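PDB 6IQ1: adenosine 5'-monophosphoramidase, which probably hydrolyses adenosine 5'-monophosphoramidates to AMP and an amine, as a homodimer of the histidine triad (HINT) family. Local coordinates for residues 84-89 with 111-116; 23-28 with 61-66; 51-56 with 90-95. All blocks are in the same frame, centred on the assembly; numbering follows the deposited sequence.

Contact 1 of 3, residues 84-89 with 111-116; sequences EGEGYN and PKKDEA
Glu86 swings its CG anti to its own backbone N (chi1 160°), and this carries the side chain over the carbonyl oxygen of Lys112. In Lys113 chi1 is -71°, with CG anti to the carbonyl carbon, and the chain lies beside that of Glu86, pointing the same way. The backbone beneath them is an antiparallel ladder between strands 87-94 and 107-112 of the HIT-domain sheet. Gly87 and Lys112 form a hydrogen-bonded pair. Gly87 N gives its hydrogen to Lys112 O at 3.0 Å, and the return bond from Lys112 N to Gly87 O is 2.7 Å. Tyr88 and Pro111 follow as a non-hydrogen-bonded pair, with CA atoms 4.2 Å apart. Here Tyr88 CB lies 4.0 Å from Pro111 CA, so this pair meets through CB and backbone. The tyrosine ring then leads away from Pro111. Its hydroxyl is hydrogen-bonded to His54 of the second subunit, and Tyr88 and Asn89 pair with a strand of that subunit, so the sheet runs on across the dimer interface.

Lys112 has its side chain on the sheet face that lies across from Tyr88 and Pro111. Its CB is 3.6 Å from Gly87 O, while NZ is held by the carbonyl oxygens of Thr117 and Leu119. The Glu86 and Lys113 ends are less certain, because the Glu86 OE2 position is doubtful in the model. Lys113 NZ has its salt bridge with Glu39. Beyond this pair the strands separate into loops. At the inner end of the ladder, Asn89 ND2 is hydrogen-bonded to Ala98 O of the second subunit, and Asn89 OD1 comes to 4.2 Å from Lys112 CB.

Contact 2 of 3, residues 23-28 with 61-66; sequences IETAKT and LSDILP
Thr28 and Ile64 bring the two backbones nearest, with CA atoms 6.5 Å apart, where the turn between strands 21-24 and 28-32 faces a side of helix 58-74. The turn belongs to a beta hairpin at one edge of the HIT-domain sheet. It is closed by a bond from Thr25 N to Thr28 O of 2.8 Å. No backbone atoms bond across the contact, so side chains make the join.

Asp63 is the central group. With its chi1 near trans (-178°), the carboxylate extends from the helix into the mouth of the turn. There OD2 accepts a hydrogen bond from Thr28 OG1. The modelled separation of 2.4 Å is very short, so the exact length is doubtful, although the donor is clear. The two side chains cross obliquely. Thr25 comes from the opposite direction and turns its methyl, not its hydroxyl, to the carboxylate. Thr25 CG2 is nearest to Asp63 OD2, at 3.0 Å, and lies 3.6 Å from Asp63 OD1. Lys27 adds its CB, 3.8 Å from Asp63 OD2, and then leads its chain away. Its NZ makes a salt bridge with Asp59, and Lys27 makes a cation-pi contact with Tyr60. Ile64 touches the site lightly, with CG1 4.2 Å from Thr28 OG1. Its side chain also lies close to Phe107, a probable AMP-binding residue, so the same helix turn faces both hairpin and sheet.

The carboxylate of Asp63 thus meets one hydroxyl donor and aliphatic carbon from the hairpin. Lys27 pairs its charge with Asp59, on the first turn of the same helix. As modelled, Asp63 probably meets the turn through a hydroxyl-to-carboxylate bond, its length doubtful, and not through a salt bridge.

Contact 3 of 3, residues 51-56 with 90-95; sequences AKLHNI and VLQNNG
Leu53 N gives a hydrogen bond to Asn94 OD1, 2.9 Å long and nearly straight at 165°. The donor sits 19° off the plane of the side-chain carbonyl. Lys52 brings its CB to 3.4 Å from the same oxygen, and its extended chain passes on so that CE lies 3.8 Å from Gly95 N. Leu53 also crosses Gln92, with CD1 3.6 Å from Gln92 OE1.

Behind this shell the two amides of Gln92 and Asn94 hold each other. Asn94 ND2 donates to Gln92 OE1 at 2.8 Å, and Gln92 NE2 donates back to Asn94 OD1 at 3.2 Å. Each donor comes from above the acceptor's carbonyl plane. Asn94 OD1 therefore takes two donors. Asn94 ND2 also donates to Tyr88 O of the second subunit, and these bonds together hold the amide in its rotation.

Strand 87-94 is the edge strand of this chain's HIT-domain sheet, and it pairs antiparallel with a strand of the second subunit. The same strand holds Asn93, a probable AMP-binding residue. Lys52 NZ reaches Asn80 O of the second subunit, and His54 NE2 bonds to Asn81 OD1 there.

On the loop side, residues 53-55 form a short 3-10 turn. Asn55 OD1 accepts from Lys52 N at 2.8 Å, on a lone pair in the carbonyl plane. Further out, Gln100 bridges the two backbones, accepting from Gly95 N and donating to Ala51 O.

Following the chain from the N terminus, contact 2 opens first, at the hairpin turn 23-28. Contact 3 opens next, in the loop 51-56. Contact 2 closes when the chain reaches helix 58-74, so contacts 2 and 3 cross. Contact 1 opens at 84-89 on strand 87-94. Contact 3 closes on the same strand at 90-95, and contact 1 closes last at 111-116, so these two also cross. Contacts 1 and 2 are in series. Contacts 2 and 3 touch where Leu61 packs on Leu53 and Ile56. Together they tie hairpin to helix, loop to edge strand, and edge strand to its neighbour, and all three border the second subunit.

Contact 1 of 3, residues 84-89 with 111-116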
ATOM      1  N   GLU D  84      -0.924   1.781  19.998  1.00 40.07           N
ATOM      2  CA  GLU D  84      -1.288   0.532  20.656  1.00 39.63           C
ATOM      3  C   GLU D  84      -2.675   0.081  20.212  1.00 42.93           C
ATOM      4  O   GLU D  84      -3.393   0.798  19.505  1.00 44.19           O
ATOM      5  CB  GLU D  84      -1.241   0.679  22.176  1.00 41.40           C
ATOM      6  CG  GLU D  84      -0.175   1.664  22.692  1.00 48.41           C
ATOM      7  CD  GLU D  84       1.257   1.181  22.422  1.00 59.30           C
ATOM      8  OE1 GLU D  84       1.506  -0.062  22.413  1.00 56.44           O
ATOM      9  OE2 GLU D  84       2.129   2.065  22.195  1.00 56.19           O
ATOM     10  N   GLY D  85      -3.071  -1.105  20.666  1.00 34.14           N
ATOM     11  CA  GLY D  85      -4.390  -1.593  20.326  1.00 31.16           C
ATOM     12  C   GLY D  85      -4.385  -2.162  18.923  1.00 35.84           C
ATOM     13  O   GLY D  85      -3.355  -2.598  18.408  1.00 34.19           O
ATOM     14  N   GLU D  86      -5.544  -2.155  18.288  1.00 36.98           N
ATOM     15  CA  GLU D  86      -5.585  -2.814  17.000  1.00 38.40           C
ATOM     16  C   GLU D  86      -5.142  -1.817  15.921  1.00 32.77           C
ATOM     17  O   GLU D  86      -5.227  -0.593  16.093  1.00 32.74           O
ATOM     18  CB  GLU D  86      -6.982  -3.388  16.784  1.00 36.46           C
ATOM     19  CG  GLU D  86      -7.358  -3.687  15.406  1.00 48.26           C
ATOM     20  CD  GLU D  86      -8.850  -3.387  15.186  1.00 61.68           C
ATOM     21  OE1 GLU D  86      -9.358  -2.282  15.496  1.00 65.10           O
ATOM     22  OE2 GLU D  86      -9.482  -4.198  14.571  1.00 64.13           O
ATOM     23  N   GLY D  87      -4.612  -2.356  14.827  1.00 30.32           N
ATOM     24  CA  GLY D  87      -4.107  -1.564  13.728  1.00 31.30           C
ATOM     25  C   GLY D  87      -4.597  -2.061  12.384  1.00 32.67           C
ATOM     26  O   GLY D  87      -5.664  -2.687  12.310  1.00 35.42           O
ATOM     27  N   TYR D  88      -3.841  -1.778  11.318  1.00 28.51           N
ATOM     28  CA  TYR D  88      -4.225  -2.195   9.973  1.00 29.58           C
ATOM     29  C   TYR D  88      -3.066  -1.998   8.998  1.00 31.49           C
ATOM     30  O   TYR D  88      -2.137  -1.215   9.240  1.00 26.85           O
ATOM     31  CB  TYR D  88      -5.488  -1.462   9.473  1.00 29.36           C
ATOM     32  CG  TYR D  88      -5.446   0.056   9.407  1.00 30.84           C
ATOM     33  CD1 TYR D  88      -5.775   0.831  10.518  1.00 30.22           C
ATOM     34  CD2 TYR D  88      -5.139   0.712   8.219  1.00 29.64           C
ATOM     35  CE1 TYR D  88      -5.765   2.215  10.460  1.00 32.53           C
ATOM     36  CE2 TYR D  88      -5.146   2.099   8.140  1.00 29.93           C
ATOM     37  CZ  TYR D  88      -5.455   2.849   9.265  1.00 31.89           C
ATOM     38  OH  TYR D  88      -5.435   4.226   9.198  1.00 26.60           O
ATOM     39  N   ASN D  89      -3.141  -2.737   7.889  1.00 28.42           N
ATOM     40  CA  ASN D  89      -2.144  -2.711   6.830  1.00 27.54           C
ATOM     41  C   ASN D  89      -2.785  -2.353   5.490  1.00 31.36           C
ATOM     42  O   ASN D  89      -3.922  -2.748   5.200  1.00 28.14           O
ATOM     43  CB  ASN D  89      -1.440  -4.058   6.725  1.00 23.99           C
ATOM     44  CG  ASN D  89      -0.592  -4.356   7.941  1.00 31.42           C
ATOM     45  OD1 ASN D  89      -1.035  -5.051   8.863  1.00 28.68           O
ATOM     46  ND2 ASN D  89       0.641  -3.815   7.960  1.00 28.91           N
ATOM     47  N   PRO D 111      -7.591  -5.074   8.453  1.00 31.23           N
ATOM     48  CA  PRO D 111      -7.540  -4.813   9.898  1.00 34.68           C
ATOM     49  C   PRO D 111      -6.612  -5.783  10.619  1.00 33.44           C
ATOM     50  O   PRO D 111      -6.494  -6.951  10.246  1.00 32.91           O
ATOM     51  CB  PRO D 111      -8.999  -4.985  10.328  1.00 34.74           C
ATOM     52  CG  PRO D 111      -9.779  -4.554   9.071  1.00 31.23           C
ATOM     53  CD  PRO D 111      -8.976  -5.149   7.952  1.00 28.62           C
ATOM     54  N   LYS D 112      -5.917  -5.286  11.645  1.00 31.75           N
ATOM     55  CA  LYS D 112      -4.968  -6.116  12.399  1.00 37.79           C
ATOM     56  C   LYS D 112      -5.401  -6.146  13.861  1.00 37.94           C
ATOM     57  O   LYS D 112      -4.979  -5.304  14.654  1.00 34.44           O
ATOM     58  CB  LYS D 112      -3.521  -5.598  12.256  1.00 33.67           C
ATOM     59  CG  LYS D 112      -2.471  -6.482  12.924  1.00 33.42           C
ATOM     60  CD  LYS D 112      -2.204  -7.718  12.095  1.00 32.36           C
ATOM     61  CE  LYS D 112      -1.175  -8.627  12.738  1.00 31.00           C
ATOM     62  NZ  LYS D 112      -1.036  -9.913  11.997  1.00 28.70           N
ATOM     63  N   LYS D 113      -6.230  -7.128  14.219  1.00 41.36           N
ATOM     64  CA  LYS D 113      -6.807  -7.198  15.558  1.00 44.15           C
ATOM     65  C   LYS D 113      -5.998  -8.062  16.520  1.00 41.48           C
ATOM     66  O   LYS D 113      -6.105  -7.887  17.742  1.00 38.28           O
ATOM     67  CB  LYS D 113      -8.247  -7.722  15.478  1.00 44.85           C
ATOM     68  CG  LYS D 113      -9.235  -6.728  14.871  1.00 49.88           C
ATOM     69  CD  LYS D 113     -10.630  -7.335  14.739  1.00 60.23           C
ATOM     70  CE  LYS D 113     -11.675  -6.510  15.487  1.00 62.40           C
ATOM     71  NZ  LYS D 113     -13.051  -6.830  15.009  1.00 62.89           N
ATOM     72  N   ASP D 114      -5.195  -8.977  15.998  1.00 39.57           N
ATOM     73  CA  ASP D 114      -4.378  -9.872  16.805  1.00 45.54           C
ATOM     74  C   ASP D 114      -3.269 -10.402  15.907  1.00 44.29           C
ATOM     75  O   ASP D 114      -3.114  -9.959  14.767  1.00 47.14           O
ATOM     76  CB  ASP D 114      -5.225 -11.002  17.398  1.00 46.93           C
ATOM     77  CG  ASP D 114      -5.991 -11.763  16.338  1.00 48.82           C
ATOM     78  OD1 ASP D 114      -5.353 -12.531  15.577  1.00 49.71           O
ATOM     79  OD2 ASP D 114      -7.229 -11.565  16.244  1.00 52.22           O
ATOM     80  N   GLU D 115      -2.519 -11.375  16.402  1.00 47.03           N
ATOM     81  CA  GLU D 115      -1.394 -11.918  15.655  1.00 45.45           C
ATOM     82  C   GLU D 115      -1.769 -13.054  14.718  1.00 47.45           C
ATOM     83  O   GLU D 115      -1.041 -13.295  13.747  1.00 49.76           O
ATOM     84  CB  GLU D 115      -0.317 -12.412  16.620  1.00 47.87           C
ATOM     85  CG  GLU D 115       0.050 -11.391  17.681  1.00 61.48           C
ATOM     86  CD  GLU D 115       1.459 -10.860  17.506  1.00 68.43           C
ATOM     87  OE1 GLU D 115       1.729  -9.724  17.973  1.00 72.51           O
ATOM     88  OE2 GLU D 115       2.286 -11.582  16.901  1.00 63.74           O
ATOM     89  N   ALA D 116      -2.862 -13.776  14.990  1.00 47.97           N
ATOM     90  CA  ALA D 116      -3.195 -14.937  14.171  1.00 43.67           C
ATOM     91  C   ALA D 116      -3.883 -14.542  12.871  1.00 45.11           C
ATOM     92  O   ALA D 116      -3.735 -15.235  11.860  1.00 47.32           O
ATOM     93  CB  ALA D 116      -4.085 -15.902  14.956  1.00 46.01           C
TER

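Contact 2 of 3, residues 23-28 with 61-66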
ATOM      1  N   ILE D  23     -17.668   1.425  -1.071  1.00 33.84           N
ATOM      2  CA  ILE D  23     -17.584   2.770  -1.618  1.00 29.88           C
ATOM      3  C   ILE D  23     -17.263   2.656  -3.098  1.00 28.79           C
ATOM      4  O   ILE D  23     -16.385   1.884  -3.491  1.00 33.03           O
ATOM      5  CB  ILE D  23     -16.528   3.602  -0.868  1.00 31.47           C
ATOM      6  CG1 ILE D  23     -17.047   3.987   0.532  1.00 31.16           C
ATOM      7  CG2 ILE D  23     -16.122   4.836  -1.674  1.00 28.83           C
ATOM      8  CD1 ILE D  23     -16.031   4.750   1.395  1.00 30.54           C
ATOM      9  N   GLU D  24     -17.984   3.398  -3.922  1.00 30.00           N
ATOM     10  CA  GLU D  24     -17.635   3.522  -5.328  1.00 30.01           C
ATOM     11  C   GLU D  24     -17.488   4.995  -5.704  1.00 31.57           C
ATOM     12  O   GLU D  24     -18.154   5.872  -5.146  1.00 26.43           O
ATOM     13  CB  GLU D  24     -18.664   2.860  -6.227  1.00 29.57           C
ATOM     14  CG  GLU D  24     -18.166   2.714  -7.639  1.00 34.61           C
ATOM     15  CD  GLU D  24     -19.206   2.168  -8.593  1.00 40.97           C
ATOM     16  OE1 GLU D  24     -20.180   1.507  -8.134  1.00 41.31           O
ATOM     17  OE2 GLU D  24     -19.024   2.405  -9.812  1.00 37.41           O
ATOM     18  N   THR D  25     -16.606   5.246  -6.663  1.00 30.25           N
ATOM     19  CA  THR D  25     -16.205   6.577  -7.087  1.00 29.58           C
ATOM     20  C   THR D  25     -16.201   6.572  -8.613  1.00 35.43           C
ATOM     21  O   THR D  25     -16.289   5.513  -9.239  1.00 32.03           O
ATOM     22  CB  THR D  25     -14.824   6.927  -6.461  1.00 33.06           C
ATOM     23  OG1 THR D  25     -14.987   7.353  -5.100  1.00 32.25           O
ATOM     24  CG2 THR D  25     -14.084   7.972  -7.211  1.00 40.46           C
ATOM     25  N   ALA D  26     -16.162   7.761  -9.219  1.00 31.26           N
ATOM     26  CA  ALA D  26     -15.954   7.834 -10.661  1.00 33.30           C
ATOM     27  C   ALA D  26     -14.767   6.981 -11.094  1.00 35.29           C
ATOM     28  O   ALA D  26     -14.792   6.362 -12.164  1.00 37.27           O
ATOM     29  CB  ALA D  26     -15.747   9.289 -11.093  1.00 27.07           C
ATOM     30  N   LYS D  27     -13.720   6.924 -10.272  1.00 31.86           N
ATOM     31  CA  LYS D  27     -12.495   6.236 -10.646  1.00 36.79           C
ATOM     32  C   LYS D  27     -12.192   4.966  -9.852  1.00 33.66           C
ATOM     33  O   LYS D  27     -11.378   4.160 -10.312  1.00 32.11           O
ATOM     34  CB  LYS D  27     -11.301   7.203 -10.536  1.00 34.75           C
ATOM     35  CG  LYS D  27     -11.188   8.137 -11.741  1.00 34.89           C
ATOM     36  CD  LYS D  27     -10.259   9.320 -11.453  1.00 38.04           C
ATOM     37  CE  LYS D  27     -10.455  10.458 -12.461  1.00 36.23           C
ATOM     38  NZ  LYS D  27     -10.357   9.989 -13.878  1.00 43.98           N
ATOM     39  N   THR D  28     -12.828   4.742  -8.703  1.00 30.52           N
ATOM     40  CA  THR D  28     -12.420   3.659  -7.824  1.00 29.72           C
ATOM     41  C   THR D  28     -13.607   2.783  -7.438  1.00 30.43           C
ATOM     42  O   THR D  28     -14.737   3.265  -7.327  1.00 32.36           O
ATOM     43  CB  THR D  28     -11.741   4.239  -6.565  1.00 32.12           C
ATOM     44  OG1 THR D  28     -10.581   4.980  -6.955  1.00 28.84           O
ATOM     45  CG2 THR D  28     -11.318   3.142  -5.612  1.00 26.86           C
ATOM     46  N   LEU D  61      -4.502   6.625  -9.640  1.00 31.17           N
ATOM     47  CA  LEU D  61      -3.712   6.434  -8.433  1.00 27.12           C
ATOM     48  C   LEU D  61      -4.053   7.479  -7.386  1.00 29.36           C
ATOM     49  O   LEU D  61      -4.081   7.177  -6.191  1.00 28.30           O
ATOM     50  CB  LEU D  61      -2.225   6.485  -8.760  1.00 27.24           C
ATOM     51  CG  LEU D  61      -1.668   5.328  -9.586  1.00 29.72           C
ATOM     52  CD1 LEU D  61      -0.169   5.461  -9.740  1.00 32.41           C
ATOM     53  CD2 LEU D  61      -2.039   3.989  -8.990  1.00 24.70           C
ATOM     54  N   SER D  62      -4.333   8.715  -7.818  1.00 32.57           N
ATOM     55  CA  SER D  62      -4.572   9.797  -6.869  1.00 29.32           C
ATOM     56  C   SER D  62      -5.838   9.571  -6.059  1.00 31.56           C
ATOM     57  O   SER D  62      -5.949  10.065  -4.931  1.00 28.50           O
ATOM     58  CB  SER D  62      -4.665  11.132  -7.601  1.00 31.72           C
ATOM     59  OG  SER D  62      -3.375  11.573  -7.979  1.00 41.09           O
ATOM     60  N   ASP D  63      -6.796   8.828  -6.606  1.00 28.29           N
ATOM     61  CA  ASP D  63      -8.084   8.654  -5.962  1.00 28.13           C
ATOM     62  C   ASP D  63      -8.120   7.473  -4.989  1.00 31.22           C
ATOM     63  O   ASP D  63      -9.011   7.416  -4.131  1.00 32.02           O
ATOM     64  CB  ASP D  63      -9.159   8.504  -7.045  1.00 27.92           C
ATOM     65  CG  ASP D  63     -10.536   8.358  -6.479  1.00 31.34           C
ATOM     66  OD1 ASP D  63     -10.997   9.270  -5.768  1.00 34.06           O
ATOM     67  OD2 ASP D  63     -11.166   7.316  -6.734  1.00 39.19           O
ATOM     68  N   ILE D  64      -7.146   6.566  -5.063  1.00 29.24           N
ATOM     69  CA  ILE D  64      -7.210   5.325  -4.300  1.00 25.49           C
ATOM     70  C   ILE D  64      -7.064   5.582  -2.797  1.00 27.61           C
ATOM     71  O   ILE D  64      -7.934   5.209  -2.002  1.00 28.53           O
ATOM     72  CB  ILE D  64      -6.153   4.344  -4.821  1.00 28.20           C
ATOM     73  CG1 ILE D  64      -6.687   3.677  -6.074  1.00 29.49           C
ATOM     74  CG2 ILE D  64      -5.768   3.292  -3.752  1.00 27.57           C
ATOM     75  CD1 ILE D  64      -5.604   3.095  -6.898  1.00 35.41           C
ATOM     76  N   LEU D  65      -5.961   6.191  -2.375  1.00 25.30           N
ATOM     77  CA  LEU D  65      -5.751   6.364  -0.938  1.00 27.10           C
ATOM     78  C   LEU D  65      -6.818   7.225  -0.244  1.00 27.82           C
ATOM     79  O   LEU D  65      -7.151   6.915   0.915  1.00 24.30           O
ATOM     80  CB  LEU D  65      -4.338   6.919  -0.691  1.00 24.62           C
ATOM     81  CG  LEU D  65      -3.244   5.936  -1.121  1.00 23.92           C
ATOM     82  CD1 LEU D  65      -1.864   6.519  -0.881  1.00 20.25           C
ATOM     83  CD2 LEU D  65      -3.420   4.570  -0.428  1.00 19.38           C
ATOM     84  N   PRO D  66      -7.384   8.278  -0.850  1.00 28.15           N
ATOM     85  CA  PRO D  66      -8.537   8.915  -0.197  1.00 29.88           C
ATOM     86  C   PRO D  66      -9.723   7.975  -0.031  1.00 29.72           C
ATOM     87  O   PRO D  66     -10.433   8.053   0.982  1.00 29.11           O
ATOM     88  CB  PRO D  66      -8.847  10.094  -1.122  1.00 25.63           C
ATOM     89  CG  PRO D  66      -7.524  10.455  -1.663  1.00 25.62           C
ATOM     90  CD  PRO D  66      -6.853   9.133  -1.928  1.00 26.63           C
TER

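Contact 3 of 3, residues 51-56 with 90-95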
ATOM      1  N   ALA D  51      -2.306  -4.318 -14.859  1.00 33.12           N
ATOM      2  CA  ALA D  51      -1.901  -5.459 -14.050  1.00 34.16           C
ATOM      3  C   ALA D  51      -1.078  -5.020 -12.846  1.00 30.68           C
ATOM      4  O   ALA D  51      -1.308  -5.498 -11.732  1.00 29.55           O
ATOM      5  CB  ALA D  51      -1.134  -6.470 -14.904  1.00 29.64           C
ATOM      6  N   LYS D  52      -0.136  -4.104 -13.040  1.00 29.42           N
ATOM      7  CA  LYS D  52       0.742  -3.642 -11.978  1.00 30.70           C
ATOM      8  C   LYS D  52       0.532  -2.151 -11.702  1.00 31.23           C
ATOM      9  O   LYS D  52      -0.087  -1.428 -12.490  1.00 26.86           O
ATOM     10  CB  LYS D  52       2.203  -3.931 -12.332  1.00 28.40           C
ATOM     11  CG  LYS D  52       2.521  -5.395 -12.287  1.00 29.80           C
ATOM     12  CD  LYS D  52       3.941  -5.701 -12.753  1.00 30.74           C
ATOM     13  CE  LYS D  52       4.280  -7.157 -12.461  1.00 33.47           C
ATOM     14  NZ  LYS D  52       5.731  -7.447 -12.624  1.00 39.02           N
ATOM     15  N   LEU D  53       1.054  -1.699 -10.547  1.00 30.61           N
ATOM     16  CA  LEU D  53       0.912  -0.301 -10.151  1.00 28.56           C
ATOM     17  C   LEU D  53       1.361   0.654 -11.258  1.00 28.47           C
ATOM     18  O   LEU D  53       0.715   1.674 -11.508  1.00 31.71           O
ATOM     19  CB  LEU D  53       1.698  -0.033  -8.869  1.00 28.88           C
ATOM     20  CG  LEU D  53       1.348   1.308  -8.222  1.00 30.87           C
ATOM     21  CD1 LEU D  53       0.077   1.151  -7.408  1.00 29.48           C
ATOM     22  CD2 LEU D  53       2.475   1.851  -7.370  1.00 31.65           C
ATOM     23  N   HIS D  54       2.448   0.332 -11.952  1.00 29.38           N
ATOM     24  CA  HIS D  54       2.931   1.251 -12.976  1.00 29.08           C
ATOM     25  C   HIS D  54       2.093   1.231 -14.267  1.00 32.47           C
ATOM     26  O   HIS D  54       2.369   2.027 -15.175  1.00 29.32           O
ATOM     27  CB  HIS D  54       4.395   0.945 -13.290  1.00 23.98           C
ATOM     28  CG  HIS D  54       4.636  -0.441 -13.795  1.00 28.77           C
ATOM     29  ND1 HIS D  54       5.080  -1.461 -12.981  1.00 33.28           N
ATOM     30  CD2 HIS D  54       4.506  -0.974 -15.030  1.00 29.07           C
ATOM     31  CE1 HIS D  54       5.202  -2.566 -13.694  1.00 33.39           C
ATOM     32  NE2 HIS D  54       4.866  -2.296 -14.942  1.00 30.96           N
ATOM     33  N   ASN D  55       1.088   0.357 -14.372  1.00 28.86           N
ATOM     34  CA  ASN D  55       0.187   0.341 -15.516  1.00 29.83           C
ATOM     35  C   ASN D  55      -1.065   1.180 -15.293  1.00 32.29           C
ATOM     36  O   ASN D  55      -1.987   1.103 -16.105  1.00 39.20           O
ATOM     37  CB  ASN D  55      -0.227  -1.098 -15.859  1.00 29.91           C
ATOM     38  CG  ASN D  55       0.969  -2.031 -16.021  1.00 32.04           C
ATOM     39  OD1 ASN D  55       1.121  -2.987 -15.267  1.00 33.64           O
ATOM     40  ND2 ASN D  55       1.824  -1.751 -17.002  1.00 31.20           N
ATOM     41  N   ILE D  56      -1.130   1.963 -14.227  1.00 32.17           N
ATOM     42  CA  ILE D  56      -2.345   2.680 -13.839  1.00 30.31           C
ATOM     43  C   ILE D  56      -2.117   4.170 -14.052  1.00 30.50           C
ATOM     44  O   ILE D  56      -1.096   4.701 -13.600  1.00 28.76           O
ATOM     45  CB  ILE D  56      -2.734   2.389 -12.375  1.00 31.39           C
ATOM     46  CG1 ILE D  56      -2.974   0.891 -12.175  1.00 31.89           C
ATOM     47  CG2 ILE D  56      -3.990   3.126 -11.988  1.00 29.66           C
ATOM     48  CD1 ILE D  56      -4.069   0.332 -13.059  1.00 32.09           C
ATOM     49  N   VAL D  90      -2.051  -1.600   4.675  1.00 28.19           N
ATOM     50  CA  VAL D  90      -2.402  -1.383   3.278  1.00 28.87           C
ATOM     51  C   VAL D  90      -1.351  -2.109   2.448  1.00 29.42           C
ATOM     52  O   VAL D  90      -0.154  -1.827   2.574  1.00 30.49           O
ATOM     53  CB  VAL D  90      -2.486   0.115   2.936  1.00 28.35           C
ATOM     54  CG1 VAL D  90      -3.041   0.338   1.508  1.00 21.99           C
ATOM     55  CG2 VAL D  90      -3.375   0.830   3.949  1.00 21.52           C
ATOM     56  N   LEU D  91      -1.787  -3.079   1.638  1.00 26.54           N
ATOM     57  CA  LEU D  91      -0.868  -3.891   0.849  1.00 26.76           C
ATOM     58  C   LEU D  91      -1.274  -3.896  -0.622  1.00 29.18           C
ATOM     59  O   LEU D  91      -2.463  -3.980  -0.950  1.00 29.35           O
ATOM     60  CB  LEU D  91      -0.825  -5.323   1.368  1.00 29.44           C
ATOM     61  CG  LEU D  91       0.113  -6.290   0.638  1.00 27.73           C
ATOM     62  CD1 LEU D  91       1.532  -5.785   0.732  1.00 28.98           C
ATOM     63  CD2 LEU D  91      -0.010  -7.703   1.224  1.00 27.81           C
ATOM     64  N   GLN D  92      -0.279  -3.807  -1.501  1.00 26.36           N
ATOM     65  CA  GLN D  92      -0.482  -3.915  -2.941  1.00 28.56           C
ATOM     66  C   GLN D  92       0.652  -4.748  -3.519  1.00 29.18           C
ATOM     67  O   GLN D  92       1.822  -4.478  -3.225  1.00 28.92           O
ATOM     68  CB  GLN D  92      -0.531  -2.531  -3.608  1.00 26.40           C
ATOM     69  CG  GLN D  92      -1.190  -2.537  -4.978  1.00 23.72           C
ATOM     70  CD  GLN D  92      -0.182  -2.601  -6.092  1.00 27.23           C
ATOM     71  OE1 GLN D  92       0.921  -2.079  -5.954  1.00 29.76           O
ATOM     72  NE2 GLN D  92      -0.540  -3.248  -7.197  1.00 25.54           N
ATOM     73  N   ASN D  93       0.309  -5.765  -4.313  1.00 26.14           N
ATOM     74  CA  ASN D  93       1.261  -6.776  -4.760  1.00 27.77           C
ATOM     75  C   ASN D  93       1.389  -6.773  -6.276  1.00 31.99           C
ATOM     76  O   ASN D  93       0.387  -6.661  -6.997  1.00 30.79           O
ATOM     77  CB  ASN D  93       0.857  -8.177  -4.307  1.00 27.80           C
ATOM     78  CG  ASN D  93       0.568  -8.265  -2.808  1.00 31.68           C
ATOM     79  OD1 ASN D  93       1.245  -7.647  -1.971  1.00 29.01           O
ATOM     80  ND2 ASN D  93      -0.431  -9.071  -2.464  1.00 31.92           N
ATOM     81  N   ASN D  94       2.622  -6.940  -6.754  1.00 29.01           N
ATOM     82  CA  ASN D  94       2.944  -6.834  -8.175  1.00 26.73           C
ATOM     83  C   ASN D  94       3.741  -8.061  -8.606  1.00 31.59           C
ATOM     84  O   ASN D  94       4.932  -8.187  -8.286  1.00 30.03           O
ATOM     85  CB  ASN D  94       3.691  -5.537  -8.437  1.00 27.05           C
ATOM     86  CG  ASN D  94       2.841  -4.331  -8.100  1.00 28.26           C
ATOM     87  OD1 ASN D  94       2.122  -3.818  -8.953  1.00 29.11           O
ATOM     88  ND2 ASN D  94       2.864  -3.913  -6.836  1.00 25.39           N
ATOM     89  N   GLY D  95       3.078  -8.968  -9.310  1.00 29.42           N
ATOM     90  CA  GLY D  95       3.743 -10.157  -9.799  1.00 31.79           C
ATOM     91  C   GLY D  95       3.555 -11.341  -8.865  1.00 33.73           C
ATOM     92  O   GLY D  95       3.350 -11.192  -7.652  1.00 31.41           O
TER